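Local atomic coordinates of putative uncharacterized protein PH0734 (Pyrococcus horikoshii, PDB entry 3D79), a protein that is of unknown function but carries a PUA domain, a fold generally associated with RNA binding. Residues S85-V99 / D129-L142. Residues are numbered along the deposited sequence; the frame is centred on the assembly and turned at random.
Sequences SDEEDLRKWPRRVVV and DFVFVVEEKYGRPL
R95 reaches over D129 and F130, and it can be followed from CB to its tip along 129-142. CB, CG and CD all run past the carbonyl oxygen of F130, the nearest being CD at 3.5 Å. The chain bends at chi2 (-59°), which lays the guanidinium flat against the D129 carboxylate: the two planes are 7° apart, with OD2 3.6 Å above the guanidinium centre. No N-H points at that oxygen, so the long salt bridge rests on charge alone; OD2 takes its hydrogen bond from the backbone N of K126. NH1 instead donates in plane to a lone pair of F130 O (2.9 Å), and it also donates to a water that accepts from F130 N.

Beyond R95, strands 96-99 and 130-135 pair in parallel, the bonds from F132 N to R95 O and from V97 N to F132 O beginning a ladder that ends with E136 N on V99 O. The F132 ring is packed on face and rim: R96 CA makes a CH-pi contact over one face, 3.9 Å from the centroid and 19° off the normal, while W93 CB meets the rim 3.7 Å from F132 CZ. At the far end R140 NH1 donates hydrogen bonds to S85 OG, in the guanidinium plane, and to D86 OD1 (2.7 Å), the latter a salt bridge met from above the carboxylate; S85 OG is also hydrogen-bonded to Y82 O.

With 118-121 antiparallel on the other side of 96-99, and 141-147 returning beside 130-135, this is the mixed, curled beta-sheet core of a PUA domain, with F132 and P141 packed on L81 of helix 78-84.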
loop_
_atom_site.group_PDB
_atom_site.type_symbol
_atom_site.label_atom_id
_atom_site.label_comp_id
_atom_site.label_asym_id
_atom_site.label_seq_id
_atom_site.Cartn_x
_atom_site.Cartn_y
_atom_site.Cartn_z
ATOM N N SER A 85 3.610 -10.498 2.960
ATOM C CA SER A 85 5.077 -10.629 2.909
ATOM C C SER A 85 5.586 -11.926 3.562
ATOM O O SER A 85 6.765 -12.275 3.425
ATOM C CB SER A 85 5.773 -9.400 3.511
ATOM O OG SER A 85 5.730 -9.410 4.924
ATOM N N ASP A 86 4.700 -12.626 4.270
ATOM C CA ASP A 86 4.991 -13.976 4.768
ATOM C C ASP A 86 4.602 -15.064 3.762
ATOM O O ASP A 86 4.874 -16.254 3.987
ATOM C CB ASP A 86 4.286 -14.229 6.102
ATOM C CG ASP A 86 5.035 -13.636 7.279
ATOM O OD1 ASP A 86 6.268 -13.471 7.194
ATOM O OD2 ASP A 86 4.387 -13.334 8.298
ATOM N N GLU A 87 3.953 -14.663 2.673
ATOM C CA GLU A 87 3.518 -15.603 1.632
ATOM C C GLU A 87 4.328 -15.435 0.353
ATOM O O GLU A 87 4.661 -16.419 -0.317
ATOM C CB GLU A 87 2.032 -15.397 1.318
ATOM C CG GLU A 87 1.130 -15.499 2.548
ATOM C CD GLU A 87 -0.342 -15.298 2.242
ATOM O OE1 GLU A 87 -0.715 -15.202 1.056
ATOM O OE2 GLU A 87 -1.136 -15.236 3.204
ATOM N N GLU A 88 4.607 -14.176 0.012
ATOM C CA GLU A 88 5.242 -13.787 -1.240
ATOM C C GLU A 88 6.404 -12.846 -0.965
ATOM O O GLU A 88 6.418 -12.152 0.056
ATOM C CB GLU A 88 4.254 -13.019 -2.128
ATOM C CG GLU A 88 2.886 -13.640 -2.281
ATOM C CD GLU A 88 2.917 -14.948 -3.046
ATOM O OE1 GLU A 88 3.692 -15.066 -4.027
ATOM O OE2 GLU A 88 2.149 -15.857 -2.672
ATOM N N ASP A 89 7.359 -12.805 -1.887
ATOM C CA ASP A 89 8.419 -11.804 -1.812
ATOM C C ASP A 89 7.938 -10.506 -2.460
ATOM O O ASP A 89 7.912 -10.378 -3.688
ATOM C CB ASP A 89 9.706 -12.308 -2.472
ATOM C CG ASP A 89 10.893 -11.405 -2.207
ATOM O OD1 ASP A 89 10.710 -10.303 -1.622
ATOM O OD2 ASP A 89 12.013 -11.796 -2.585
ATOM N N LEU A 90 7.568 -9.538 -1.617
ATOM C CA LEU A 90 7.052 -8.251 -2.092
ATOM C C LEU A 90 8.110 -7.409 -2.805
ATOM O O LEU A 90 7.777 -6.435 -3.486
ATOM C CB LEU A 90 6.440 -7.445 -0.936
ATOM C CG LEU A 90 5.326 -8.055 -0.080
ATOM C CD1 LEU A 90 4.810 -6.986 0.872
ATOM C CD2 LEU A 90 4.188 -8.628 -0.912
ATOM N N ARG A 91 9.377 -7.797 -2.672
ATOM C CA ARG A 91 10.463 -7.102 -3.369
ATOM C C ARG A 91 10.374 -7.262 -4.890
ATOM O O ARG A 91 11.128 -6.622 -5.626
ATOM C CB ARG A 91 11.836 -7.555 -2.865
ATOM C CG ARG A 91 12.111 -7.262 -1.383
ATOM C CD ARG A 91 13.331 -8.015 -0.873
ATOM N NE ARG A 91 13.514 -9.254 -1.613
ATOM C CZ ARG A 91 14.403 -9.435 -2.588
ATOM N NH1 ARG A 91 15.236 -8.463 -2.932
ATOM N NH2 ARG A 91 14.455 -10.596 -3.220
ATOM N N LYS A 92 9.457 -8.110 -5.358
ATOM C CA LYS A 92 9.259 -8.297 -6.793
ATOM C C LYS A 92 7.845 -7.958 -7.281
ATOM O O LYS A 92 7.484 -8.262 -8.419
ATOM C CB LYS A 92 9.671 -9.721 -7.203
ATOM C CG LYS A 92 11.157 -10.005 -7.005
ATOM C CD LYS A 92 12.007 -9.206 -7.994
ATOM C CE LYS A 92 13.486 -9.284 -7.665
ATOM N NZ LYS A 92 14.294 -8.776 -8.814
ATOM N N TRP A 93 7.065 -7.298 -6.426
ATOM C CA TRP A 93 5.657 -6.984 -6.709
ATOM C C TRP A 93 5.446 -5.696 -7.504
ATOM O O TRP A 93 6.302 -4.799 -7.487
ATOM C CB TRP A 93 4.873 -6.892 -5.398
ATOM C CG TRP A 93 4.151 -8.148 -5.005
ATOM C CD1 TRP A 93 4.537 -9.439 -5.252
ATOM C CD2 TRP A 93 2.937 -8.230 -4.253
ATOM N NE1 TRP A 93 3.623 -10.317 -4.717
ATOM C CE2 TRP A 93 2.635 -9.601 -4.093
ATOM C CE3 TRP A 93 2.072 -7.274 -3.695
ATOM C CZ2 TRP A 93 1.498 -10.045 -3.406
ATOM C CZ3 TRP A 93 0.940 -7.717 -3.010
ATOM C CH2 TRP A 93 0.668 -9.091 -2.873
ATOM N N PRO A 94 4.290 -5.586 -8.189
ATOM C CA PRO A 94 3.930 -4.318 -8.805
ATOM C C PRO A 94 3.715 -3.256 -7.733
ATOM O O PRO A 94 3.350 -3.585 -6.593
ATOM C CB PRO A 94 2.595 -4.608 -9.509
ATOM C CG PRO A 94 2.435 -6.076 -9.512
ATOM C CD PRO A 94 3.261 -6.625 -8.402
ATOM N N ARG A 95 3.961 -2.005 -8.112
ATOM C CA ARG A 95 3.794 -0.822 -7.253
ATOM C C ARG A 95 4.754 -0.766 -6.062
ATOM O O ARG A 95 4.537 -0.001 -5.125
ATOM C CB ARG A 95 2.342 -0.663 -6.775
ATOM C CG ARG A 95 1.315 -0.510 -7.890
ATOM C CD ARG A 95 1.609 0.707 -8.769
ATOM N NE ARG A 95 0.593 0.918 -9.802
ATOM C CZ ARG A 95 -0.518 1.634 -9.645
ATOM N NH1 ARG A 95 -0.800 2.217 -8.483
ATOM N NH2 ARG A 95 -1.363 1.752 -10.663
ATOM N N ARG A 96 5.818 -1.564 -6.115
ATOM C CA ARG A 96 6.823 -1.589 -5.059
ATOM C C ARG A 96 7.810 -0.432 -5.158
ATOM O O ARG A 96 8.190 0.011 -6.249
ATOM C CB ARG A 96 7.612 -2.909 -5.082
ATOM C CG ARG A 96 8.703 -2.937 -6.141
ATOM C CD ARG A 96 9.397 -4.288 -6.221
ATOM N NE ARG A 96 10.334 -4.337 -7.343
ATOM C CZ ARG A 96 9.991 -4.585 -8.606
ATOM N NH1 ARG A 96 8.721 -4.809 -8.935
ATOM N NH2 ARG A 96 10.922 -4.596 -9.554
ATOM N N VAL A 97 8.212 0.038 -3.986
ATOM C CA VAL A 97 9.359 0.924 -3.826
ATOM C C VAL A 97 10.232 0.264 -2.771
ATOM O O VAL A 97 9.821 0.116 -1.619
ATOM C CB VAL A 97 8.922 2.334 -3.379
ATOM C CG1 VAL A 97 10.142 3.214 -3.152
ATOM C CG2 VAL A 97 7.987 2.948 -4.423
ATOM N N VAL A 98 11.423 -0.177 -3.176
ATOM C CA VAL A 98 12.308 -0.917 -2.273
ATOM C C VAL A 98 13.404 0.003 -1.750
ATOM O O VAL A 98 14.094 0.646 -2.542
ATOM C CB VAL A 98 12.947 -2.138 -2.975
ATOM C CG1 VAL A 98 13.618 -3.031 -1.949
ATOM C CG2 VAL A 98 11.875 -2.920 -3.739
ATOM N N VAL A 99 13.548 0.053 -0.427
ATOM C CA VAL A 99 14.530 0.933 0.227
ATOM C C VAL A 99 15.634 0.171 0.964
ATOM O O VAL A 99 15.451 -0.989 1.367
ATOM C CB VAL A 99 13.862 1.959 1.203
ATOM C CG1 VAL A 99 12.880 2.855 0.461
ATOM C CG2 VAL A 99 13.199 1.269 2.383
ATOM N N ASP A 129 0.619 7.573 -8.772
ATOM C CA ASP A 129 0.225 6.195 -8.437
ATOM C C ASP A 129 0.375 5.921 -6.951
ATOM O O ASP A 129 1.333 6.386 -6.322
ATOM C CB ASP A 129 1.089 5.177 -9.198
ATOM C CG ASP A 129 0.676 4.993 -10.657
ATOM O OD1 ASP A 129 -0.325 5.594 -11.109
ATOM O OD2 ASP A 129 1.363 4.218 -11.357
ATOM N N PHE A 130 -0.562 5.151 -6.394
ATOM C CA PHE A 130 -0.399 4.567 -5.069
ATOM C C PHE A 130 0.733 3.553 -5.141
ATOM O O PHE A 130 0.810 2.768 -6.088
ATOM C CB PHE A 130 -1.654 3.803 -4.652
ATOM C CG PHE A 130 -2.713 4.640 -4.003
ATOM C CD1 PHE A 130 -2.396 5.567 -3.013
ATOM C CD2 PHE A 130 -4.044 4.465 -4.358
ATOM C CE1 PHE A 130 -3.393 6.327 -2.403
ATOM C CE2 PHE A 130 -5.046 5.215 -3.758
ATOM C CZ PHE A 130 -4.720 6.148 -2.773
ATOM N N VAL A 131 1.604 3.567 -4.138
ATOM C CA VAL A 131 2.721 2.621 -4.076
ATOM C C VAL A 131 2.862 2.086 -2.654
ATOM O O VAL A 131 2.339 2.677 -1.712
ATOM C CB VAL A 131 4.067 3.269 -4.519
ATOM C CG1 VAL A 131 4.029 3.653 -6.011
ATOM C CG2 VAL A 131 4.435 4.467 -3.636
ATOM N N PHE A 132 3.554 0.959 -2.494
ATOM C CA PHE A 132 3.976 0.552 -1.162
ATOM C C PHE A 132 5.493 0.562 -1.071
ATOM O O PHE A 132 6.189 0.466 -2.086
ATOM C CB PHE A 132 3.409 -0.818 -0.747
ATOM C CG PHE A 132 3.966 -1.968 -1.528
ATOM C CD1 PHE A 132 5.089 -2.652 -1.077
ATOM C CD2 PHE A 132 3.367 -2.369 -2.720
ATOM C CE1 PHE A 132 5.618 -3.711 -1.808
ATOM C CE2 PHE A 132 3.883 -3.435 -3.448
ATOM C CZ PHE A 132 5.012 -4.102 -2.990
ATOM N N VAL A 133 5.984 0.679 0.158
ATOM C CA VAL A 133 7.407 0.793 0.437
ATOM C C VAL A 133 7.829 -0.439 1.222
ATOM O O VAL A 133 7.213 -0.766 2.231
ATOM C CB VAL A 133 7.713 2.064 1.263
ATOM C CG1 VAL A 133 9.221 2.229 1.461
ATOM C CG2 VAL A 133 7.116 3.305 0.586
ATOM N N VAL A 134 8.871 -1.121 0.747
ATOM C CA VAL A 134 9.393 -2.309 1.437
ATOM C C VAL A 134 10.898 -2.204 1.597
ATOM O O VAL A 134 11.567 -1.621 0.745
ATOM C CB VAL A 134 9.059 -3.628 0.685
ATOM C CG1 VAL A 134 7.609 -4.017 0.923
ATOM C CG2 VAL A 134 9.378 -3.509 -0.805
ATOM N N GLU A 135 11.426 -2.781 2.672
ATOM C CA GLU A 135 12.874 -2.806 2.884
ATOM C C GLU A 135 13.486 -4.047 2.240
ATOM O O GLU A 135 12.850 -5.098 2.183
ATOM C CB GLU A 135 13.245 -2.679 4.369
ATOM C CG GLU A 135 12.523 -3.615 5.336
ATOM C CD GLU A 135 13.093 -5.031 5.360
ATOM O OE1 GLU A 135 12.310 -5.977 5.568
ATOM O OE2 GLU A 135 14.318 -5.199 5.160
ATOM N N GLU A 136 14.718 -3.912 1.761
ATOM C CA GLU A 136 15.295 -4.897 0.844
ATOM C C GLU A 136 15.678 -6.262 1.449
ATOM O O GLU A 136 15.920 -7.214 0.706
ATOM C CB GLU A 136 16.457 -4.287 0.046
ATOM C CG GLU A 136 17.696 -3.929 0.854
ATOM C CD GLU A 136 18.833 -3.377 -0.010
ATOM O OE1 GLU A 136 18.967 -3.784 -1.183
ATOM O OE2 GLU A 136 19.599 -2.528 0.485
ATOM N N LYS A 137 15.709 -6.378 2.773
ATOM C CA LYS A 137 16.103 -7.652 3.390
ATOM C C LYS A 137 14.959 -8.670 3.501
ATOM O O LYS A 137 14.928 -9.645 2.743
ATOM C CB LYS A 137 16.819 -7.440 4.724
ATOM C CG LYS A 137 17.273 -8.735 5.385
ATOM C CD LYS A 137 18.300 -8.492 6.480
ATOM C CE LYS A 137 18.589 -9.774 7.260
ATOM N NZ LYS A 137 18.857 -10.962 6.388
ATOM N N TYR A 138 14.030 -8.452 4.433
ATOM C CA TYR A 138 12.899 -9.369 4.617
ATOM C C TYR A 138 11.722 -9.013 3.726
ATOM O O TYR A 138 10.703 -9.715 3.715
ATOM C CB TYR A 138 12.443 -9.398 6.080
ATOM C CG TYR A 138 13.511 -9.834 7.053
ATOM C CD1 TYR A 138 13.702 -11.187 7.350
ATOM C CD2 TYR A 138 14.331 -8.897 7.677
ATOM C CE1 TYR A 138 14.686 -11.589 8.244
ATOM C CE2 TYR A 138 15.314 -9.288 8.572
ATOM C CZ TYR A 138 15.487 -10.633 8.851
ATOM O OH TYR A 138 16.463 -11.016 9.740
ATOM N N GLY A 139 11.855 -7.917 2.980
ATOM C CA GLY A 139 10.761 -7.443 2.155
ATOM C C GLY A 139 9.544 -7.138 3.001
ATOM O O GLY A 139 8.411 -7.349 2.563
ATOM N N ARG A 140 9.783 -6.658 4.223
ATOM C CA ARG A 140 8.703 -6.219 5.096
ATOM C C ARG A 140 8.237 -4.848 4.626
ATOM O O ARG A 140 9.063 -3.980 4.346
ATOM C CB ARG A 140 9.148 -6.116 6.561
ATOM C CG ARG A 140 9.501 -7.433 7.238
ATOM C CD ARG A 140 8.418 -8.483 7.037
ATOM N NE ARG A 140 8.502 -9.536 8.050
ATOM C CZ ARG A 140 7.762 -10.642 8.056
ATOM N NH1 ARG A 140 6.878 -10.864 7.092
ATOM N NH2 ARG A 140 7.912 -11.533 9.032
ATOM N N PRO A 141 6.914 -4.658 4.525
ATOM C CA PRO A 141 6.418 -3.343 4.123
ATOM C C PRO A 141 6.494 -2.348 5.272
ATOM O O PRO A 141 6.249 -2.706 6.431
ATOM C CB PRO A 141 4.969 -3.627 3.743
ATOM C CG PRO A 141 4.578 -4.750 4.655
ATOM C CD PRO A 141 5.812 -5.614 4.751
ATOM N N LEU A 142 6.847 -1.109 4.942
ATOM C CA LEU A 142 7.022 -0.060 5.935
ATOM C C LEU A 142 5.902 0.965 5.839
ATOM O O LEU A 142 5.534 1.593 6.833
ATOM C CB LEU A 142 8.346 0.675 5.707
ATOM C CG LEU A 142 9.625 -0.138 5.519
ATOM C CD1 LEU A 142 10.772 0.797 5.197
ATOM C CD2 LEU A 142 9.923 -0.960 6.768
HETATM O O HOH W 1 9.120 -11.640 4.670
HETATM O O HOH W 2 5.554 -12.790 10.642
HETATM O O HOH W 3 8.222 -10.084 1.294
HETATM O O HOH W 4 -2.831 4.301 -8.097
#